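Local coordinates for fatty acid CoA ligase (Marinactinospora thermotolerans, PDB 6SQ8), which belongs to the ANL superfamily of AMP-binding enzymes, joining a large N-terminal domain to a smaller C-terminal one, and holds adenosine monophosphate in this model, at residues R91-A96 against E116-P121; A180-A185 against T213-G218; A230-I235 against P257-S262. One frame throughout, in Å; residues are numbered along the deposited sequence.

Contact 1: R91-A96 against E116-P121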
loop_
_atom_site.group_PDB
_atom_site.type_symbol
_atom_site.label_atom_id
_atom_site.label_comp_id
_atom_site.label_asym_id
_atom_site.label_seq_id
_atom_site.Cartn_x
_atom_site.Cartn_y
_atom_site.Cartn_z
ATOM N N ARG A 91 1.467 -12.577 16.577
ATOM C CA ARG A 91 0.783 -13.658 15.846
ATOM C C ARG A 91 1.476 -13.864 14.486
ATOM O O ARG A 91 1.659 -14.998 14.038
ATOM C CB ARG A 91 -0.721 -13.364 15.708
ATOM N N ALA A 92 1.887 -12.756 13.856
ATOM C CA ALA A 92 2.536 -12.769 12.547
ATOM C C ALA A 92 3.863 -13.525 12.616
ATOM O O ALA A 92 4.183 -14.299 11.723
ATOM C CB ALA A 92 2.745 -11.364 12.041
ATOM N N ILE A 93 4.628 -13.295 13.682
ATOM C CA ILE A 93 5.939 -13.927 13.816
ATOM C C ILE A 93 5.754 -15.453 13.836
ATOM O O ILE A 93 6.476 -16.166 13.164
ATOM C CB ILE A 93 6.681 -13.401 15.061
ATOM C CG1 ILE A 93 6.945 -11.895 14.972
ATOM C CG2 ILE A 93 7.967 -14.181 15.280
ATOM C CD1 ILE A 93 7.566 -11.302 16.214
ATOM N N ALA A 94 4.763 -15.924 14.602
ATOM C CA ALA A 94 4.493 -17.356 14.805
ATOM C C ALA A 94 4.036 -18.000 13.492
ATOM O O ALA A 94 4.578 -19.020 13.070
ATOM C CB ALA A 94 3.451 -17.531 15.885
ATOM N N ALA A 95 3.042 -17.367 12.858
ATOM C CA ALA A 95 2.338 -17.918 11.699
ATOM C C ALA A 95 3.259 -17.985 10.479
ATOM O O ALA A 95 3.023 -18.795 9.587
ATOM C CB ALA A 95 1.112 -17.095 11.405
ATOM N N ALA A 96 4.299 -17.141 10.444
ATOM C CA ALA A 96 5.157 -17.009 9.256
ATOM C C ALA A 96 6.315 -18.008 9.300
ATOM O O ALA A 96 7.116 -18.044 8.359
ATOM C CB ALA A 96 5.686 -15.599 9.159
ATOM N N GLU A 116 8.152 -11.581 24.965
ATOM C CA GLU A 116 7.366 -12.068 26.105
ATOM C C GLU A 116 6.207 -12.927 25.574
ATOM O O GLU A 116 5.836 -13.907 26.215
ATOM C CB GLU A 116 6.866 -10.913 26.990
ATOM N N ARG A 117 5.675 -12.580 24.390
ATOM C CA ARG A 117 4.434 -13.171 23.844
ATOM C C ARG A 117 4.718 -14.399 22.967
ATOM O O ARG A 117 3.863 -15.262 22.855
ATOM C CB ARG A 117 3.643 -12.135 23.033
ATOM C CG ARG A 117 3.227 -10.906 23.829
ATOM C CD ARG A 117 1.918 -10.286 23.369
ATOM N NE ARG A 117 1.529 -9.172 24.222
ATOM N N VAL A 118 5.883 -14.461 22.315
ATOM C CA VAL A 118 6.167 -15.533 21.353
ATOM C C VAL A 118 7.660 -15.879 21.419
ATOM O O VAL A 118 8.504 -15.001 21.623
ATOM C CB VAL A 118 5.714 -15.131 19.928
ATOM C CG1 VAL A 118 6.602 -14.077 19.287
ATOM C CG2 VAL A 118 5.585 -16.326 19.001
ATOM N N SER A 119 7.979 -17.167 21.261
ATOM C CA SER A 119 9.350 -17.662 21.338
ATOM C C SER A 119 9.929 -17.733 19.923
ATOM O O SER A 119 9.185 -17.888 18.973
ATOM C CB SER A 119 9.399 -19.006 22.045
ATOM N N VAL A 120 11.256 -17.626 19.802
ATOM C CA VAL A 120 11.943 -17.545 18.510
ATOM C C VAL A 120 13.370 -18.066 18.676
ATOM O O VAL A 120 14.083 -17.641 19.573
ATOM C CB VAL A 120 11.948 -16.097 17.975
ATOM C CG1 VAL A 120 13.096 -15.840 16.996
ATOM C CG2 VAL A 120 10.633 -15.687 17.349
ATOM N N PRO A 121 13.843 -18.989 17.812
ATOM C CA PRO A 121 15.202 -19.532 17.919
ATOM C C PRO A 121 16.342 -18.510 18.081
ATOM O O PRO A 121 17.180 -18.656 18.959
ATOM C CB PRO A 121 15.385 -20.263 16.577
ATOM C CG PRO A 121 13.976 -20.697 16.202
ATOM C CD PRO A 121 13.083 -19.572 16.688
#
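I93 and V120 meet through methyl groups: CG2 of I93 comes to 3.7 Å from CG2 of V120, and the two side chains cross at about a right angle. On the isoleucine CG2 is the branch set opposite the backbone N (chi1 is -62° for CG1), which carries it out to the valine. The same CG2 also faces V118, whose CG1 lies 4.2 Å from it, and thus serves two valines two residues apart. V118 has a second apolar neighbour, A94, with CG2 of V118 at 4.0 Å from A94 CB.

The end of helix 86-95 packs here on the linker that leads from helix 108-117 to strand 122-125, beside the five-stranded parallel sheet of an alpha/beta layer. In that sheet strand 122-125 pairs with strand 98-103, which follows helix 86-95 in the chain.

Polar bonding stays on the backbone of the first helix or goes to other parts of the chain. A95 N bonds R91 O at 3.0 Å, the carbonyl of I93 accepts from S98 OG, and that of A96 from H76 NE2. A92, A95 and A96 touch F160 of strand 155-160.

Contact 2: A180-A185 against T213-G218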
loop_
_atom_site.group_PDB
_atom_site.type_symbol
_atom_site.label_atom_id
_atom_site.label_comp_id
_atom_site.label_asym_id
_atom_site.label_seq_id
_atom_site.Cartn_x
_atom_site.Cartn_y
_atom_site.Cartn_z
ATOM N N ALA A 180 8.530 -9.244 -11.301
ATOM C CA ALA A 180 7.552 -8.678 -12.214
ATOM C C ALA A 180 7.179 -7.258 -11.770
ATOM O O ALA A 180 6.962 -6.385 -12.616
ATOM C CB ALA A 180 6.330 -9.573 -12.303
ATOM N N CYS A 181 7.129 -7.032 -10.451
ATOM C CA CYS A 181 6.806 -5.730 -9.880
ATOM C C CYS A 181 7.825 -4.678 -10.316
ATOM O O CYS A 181 7.467 -3.523 -10.472
ATOM C CB CYS A 181 6.743 -5.781 -8.361
ATOM S SG CYS A 181 5.291 -6.684 -7.764
ATOM N N VAL A 182 9.080 -5.072 -10.519
ATOM C CA VAL A 182 10.077 -4.108 -10.991
ATOM C C VAL A 182 9.685 -3.639 -12.398
ATOM O O VAL A 182 9.740 -2.445 -12.715
ATOM C CB VAL A 182 11.508 -4.671 -10.935
ATOM C CG1 VAL A 182 12.531 -3.656 -11.418
ATOM C CG2 VAL A 182 11.871 -5.150 -9.535
ATOM N N ASP A 183 9.257 -4.588 -13.233
ATOM C CA ASP A 183 8.903 -4.298 -14.634
ATOM C C ASP A 183 7.654 -3.399 -14.678
ATOM O O ASP A 183 7.586 -2.449 -15.471
ATOM C CB ASP A 183 8.750 -5.588 -15.434
ATOM C CG ASP A 183 10.034 -6.404 -15.522
ATOM O OD1 ASP A 183 11.042 -5.859 -15.999
ATOM O OD2 ASP A 183 10.000 -7.602 -15.115
ATOM N N ALA A 184 6.683 -3.713 -13.816
ATOM C CA ALA A 184 5.498 -2.895 -13.620
ATOM C C ALA A 184 5.893 -1.482 -13.181
ATOM O O ALA A 184 5.470 -0.494 -13.806
ATOM C CB ALA A 184 4.599 -3.554 -12.614
ATOM N N ALA A 185 6.741 -1.393 -12.151
ATOM C CA ALA A 185 7.202 -0.093 -11.645
ATOM C C ALA A 185 7.808 0.732 -12.785
ATOM O O ALA A 185 7.533 1.906 -12.895
ATOM C CB ALA A 185 8.196 -0.276 -10.515
ATOM N N THR A 213 13.612 0.825 -6.945
ATOM C CA THR A 213 14.455 1.993 -7.141
ATOM C C THR A 213 15.915 1.551 -7.293
ATOM O O THR A 213 16.620 2.012 -8.211
ATOM C CB THR A 213 14.267 3.001 -6.006
ATOM O OG1 THR A 213 12.888 3.351 -6.057
ATOM C CG2 THR A 213 15.139 4.229 -6.126
ATOM N N LEU A 214 16.365 0.653 -6.407
ATOM C CA LEU A 214 17.747 0.190 -6.450
ATOM C C LEU A 214 18.002 -0.569 -7.759
ATOM O O LEU A 214 18.994 -0.310 -8.432
ATOM C CB LEU A 214 18.032 -0.687 -5.236
ATOM C CG LEU A 214 18.161 0.048 -3.900
ATOM C CD1 LEU A 214 18.282 -0.931 -2.746
ATOM C CD2 LEU A 214 19.357 0.973 -3.908
ATOM N N ALA A 215 17.075 -1.456 -8.128
ATOM C CA ALA A 215 17.250 -2.383 -9.231
ATOM C C ALA A 215 17.382 -1.650 -10.563
ATOM O O ALA A 215 17.959 -2.186 -11.504
ATOM C CB ALA A 215 16.087 -3.343 -9.266
ATOM N N THR A 216 16.815 -0.444 -10.635
ATOM C CA THR A 216 16.760 0.346 -11.860
ATOM C C THR A 216 17.864 1.404 -11.857
ATOM O O THR A 216 17.902 2.268 -12.740
ATOM C CB THR A 216 15.393 1.009 -12.048
ATOM O OG1 THR A 216 15.018 1.745 -10.873
ATOM C CG2 THR A 216 14.307 0.020 -12.414
ATOM N N GLY A 217 18.747 1.349 -10.854
ATOM C CA GLY A 217 19.972 2.128 -10.845
ATOM C C GLY A 217 19.822 3.474 -10.169
ATOM O O GLY A 217 20.695 4.329 -10.280
ATOM N N GLY A 218 18.723 3.640 -9.433
ATOM C CA GLY A 218 18.385 4.908 -8.805
ATOM C C GLY A 218 18.842 5.012 -7.369
ATOM O O GLY A 218 19.555 4.143 -6.862
#
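V182 points its side chain at the end of helix 205-215 and touches it with one methyl. With CG1 opposite the backbone N (chi1 -180°), that branch reaches across to A215, where its distance to CB is 4.2 Å, and equally to T216, whose CG2 is also 4.2 Å from V182 CG1. A single methyl therefore faces two consecutive residues, and both A215 and T216 turn their CB toward it. The contact is light, burying 89 Å² in all, and it is purely apolar.

T216 presents its methyl to the valine while its hydroxyl turns back to its own helix, with the carbonyl of C212 as the strongest polar partner. T216 is also where the helix leaves helical geometry, and the chain closes in a Schellman motif: G218 N bonds T213 O at 2.9 Å and G217 N bonds L214 O at the same 2.9 Å. G217 is the C-prime residue, with phi at 91°, and from here the chain turns toward strand 219-222.

The helix carrying V182, 175-189, continues the packing one turn back along its partner, for V182 and A185 both lie on C212. Helix 5-13 covers the valine as well, through Y6 and R9, and the guanidinium of R9 makes a salt bridge with D183. On another side of helix 175-189, C181 lies against A303 and F304, residues of the pocket that holds 1-ethanoyl-9H-pyrido[3,4-b]indole-3-carboxylic acid.

Contact 3: A230-I235 against P257-S262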
loop_
_atom_site.group_PDB
_atom_site.type_symbol
_atom_site.label_atom_id
_atom_site.label_comp_id
_atom_site.label_asym_id
_atom_site.label_seq_id
_atom_site.Cartn_x
_atom_site.Cartn_y
_atom_site.Cartn_z
ATOM N N ALA A 230 8.450 18.875 5.315
ATOM C CA ALA A 230 9.655 18.038 5.183
ATOM C C ALA A 230 9.748 17.441 3.777
ATOM O O ALA A 230 10.826 17.429 3.202
ATOM C CB ALA A 230 9.641 16.959 6.233
ATOM N N VAL A 231 8.617 16.946 3.257
ATOM C CA VAL A 231 8.532 16.344 1.928
ATOM C C VAL A 231 8.848 17.399 0.867
ATOM O O VAL A 231 9.615 17.154 -0.042
ATOM C CB VAL A 231 7.155 15.703 1.694
ATOM C CG1 VAL A 231 6.932 15.370 0.234
ATOM C CG2 VAL A 231 6.979 14.466 2.556
ATOM N N LEU A 232 8.244 18.569 1.011
ATOM C CA LEU A 232 8.513 19.710 0.131
ATOM C C LEU A 232 10.012 20.008 0.115
ATOM O O LEU A 232 10.611 20.131 -0.956
ATOM C CB LEU A 232 7.733 20.930 0.631
ATOM C CG LEU A 232 6.635 21.478 -0.269
ATOM C CD1 LEU A 232 6.152 20.468 -1.299
ATOM C CD2 LEU A 232 5.482 21.992 0.570
ATOM N N GLU A 233 10.599 20.116 1.315
ATOM C CA GLU A 233 12.001 20.470 1.487
ATOM C C GLU A 233 12.849 19.384 0.820
ATOM O O GLU A 233 13.748 19.688 0.037
ATOM C CB GLU A 233 12.310 20.651 2.981
ATOM C CG GLU A 233 13.437 21.603 3.302
ATOM C CD GLU A 233 14.830 21.001 3.138
ATOM O OE1 GLU A 233 15.065 19.870 3.688
ATOM O OE2 GLU A 233 15.690 21.659 2.442
ATOM N N ALA A 234 12.525 18.121 1.110
ATOM C CA ALA A 234 13.274 16.967 0.607
ATOM C C ALA A 234 13.236 16.935 -0.916
ATOM O O ALA A 234 14.240 16.657 -1.538
ATOM C CB ALA A 234 12.731 15.670 1.173
ATOM N N ILE A 235 12.069 17.200 -1.504
ATOM C CA ILE A 235 11.934 17.130 -2.945
ATOM C C ILE A 235 12.887 18.142 -3.584
ATOM O O ILE A 235 13.569 17.814 -4.526
ATOM C CB ILE A 235 10.474 17.321 -3.380
ATOM C CG1 ILE A 235 9.615 16.133 -2.931
ATOM C CG2 ILE A 235 10.377 17.543 -4.877
ATOM C CD1 ILE A 235 8.124 16.345 -3.085
ATOM N N PRO A 257 0.538 25.854 2.196
ATOM C CA PRO A 257 0.842 27.219 1.762
ATOM C C PRO A 257 2.211 27.435 1.088
ATOM O O PRO A 257 2.352 28.328 0.228
ATOM C CB PRO A 257 0.845 28.019 3.073
ATOM C CG PRO A 257 0.000 27.208 4.024
ATOM C CD PRO A 257 0.272 25.776 3.640
ATOM N N ALA A 258 3.203 26.628 1.489
ATOM C CA ALA A 258 4.560 26.756 0.975
ATOM C C ALA A 258 4.713 26.159 -0.431
ATOM O O ALA A 258 5.771 26.308 -1.013
ATOM C CB ALA A 258 5.539 26.114 1.933
ATOM N N LEU A 259 3.695 25.459 -0.961
ATOM C CA LEU A 259 3.876 24.704 -2.198
ATOM C C LEU A 259 4.352 25.615 -3.327
ATOM O O LEU A 259 5.335 25.303 -3.990
ATOM C CB LEU A 259 2.588 23.979 -2.597
ATOM C CG LEU A 259 2.662 23.208 -3.927
ATOM C CD1 LEU A 259 3.335 21.856 -3.767
ATOM C CD2 LEU A 259 1.290 23.015 -4.530
ATOM N N PRO A 260 3.657 26.717 -3.658
ATOM C CA PRO A 260 4.078 27.564 -4.778
ATOM C C PRO A 260 5.469 28.208 -4.588
ATOM O O PRO A 260 6.174 28.432 -5.566
ATOM C CB PRO A 260 2.950 28.610 -4.861
ATOM C CG PRO A 260 2.361 28.637 -3.458
ATOM C CD PRO A 260 2.426 27.197 -3.007
ATOM N N ARG A 261 5.842 28.477 -3.330
ATOM C CA ARG A 261 7.195 28.946 -2.922
ATOM C C ARG A 261 8.262 27.899 -3.316
ATOM O O ARG A 261 9.354 28.260 -3.731
ATOM C CB ARG A 261 7.191 29.226 -1.407
ATOM C CG ARG A 261 8.356 30.026 -0.828
ATOM C CD ARG A 261 8.563 29.831 0.683
ATOM N N SER A 262 7.937 26.607 -3.192
ATOM C CA SER A 262 8.878 25.469 -3.392
ATOM C C SER A 262 9.145 25.191 -4.875
ATOM O O SER A 262 8.259 25.414 -5.729
ATOM C CB SER A 262 8.352 24.207 -2.744
ATOM O OG SER A 262 8.099 24.415 -1.367
#
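L232 reaches from helix 228-237 into the turn at 257-262 and makes every side-chain contact of this pair. In the alpha/beta part of the AMP-binding domain, the helix lies between strands 219-222 and 242-245 along the chain, and the turn follows helix 247-255 on the way to strand 269-273.

CB of L232 leaves the helix toward the turn, with S262 OG 4.0 Å away. One bond further out, CG is the atom nearest the serine: S262 OG stands 3.5 Å from it, so the leucine branch point lies against the hydroxyl. There the chain forks. CD1 goes to L259 and meets its CD1 at 4.0 Å, the two leucines crossing at about a right angle. L259 sends CG opposite its own backbone N (chi1 177°), and although its CB does not aim at the helix, the end of the chain comes nearer. CD2 of L232 lies over the start of the turn, 4.1 Å from S262 OG and 4.3 Å from A258 CB.

L253 of helix 247-255 also packs on L232, while L259 rests on R288 and M289 of helix 279-289.

The hydroxyl beside L232 is engaged within its own segment. S262 OG donates to A258 O at 3.0 Å, with a C=O...donor angle of 130° and the donor oxygen, S262 OG, 48° out of the A258 carbonyl plane; A258 O accepts from S262 N as well, so backbone and side chain of the one serine grip the same carbonyl oxygen.

All three contacts are partly buried and join their segments without polar bonds; contacts 1 and 2 are methyl on methyl, while contact 3 adds a hydroxyl, whose oxygen makes its nearest approach. One buried helix residue, V182 or L232, carries contacts 2 and 3, whereas I93 and V118 share contact 1. Contacts 1 and 3 are peripheral, each centred 24 Å from the centre of the chain; contact 2 lies deeper, at 17 Å, with the V182 side chain about 10 Å from 1-ethanoyl-9H-pyrido[3,4-b]indole-3-carboxylic acid. No two contacts use the same helices. Contact 1 sets a helix against an extended linker, contact 2 joins two helices where one ends, and contact 3 sets a helix against a turn.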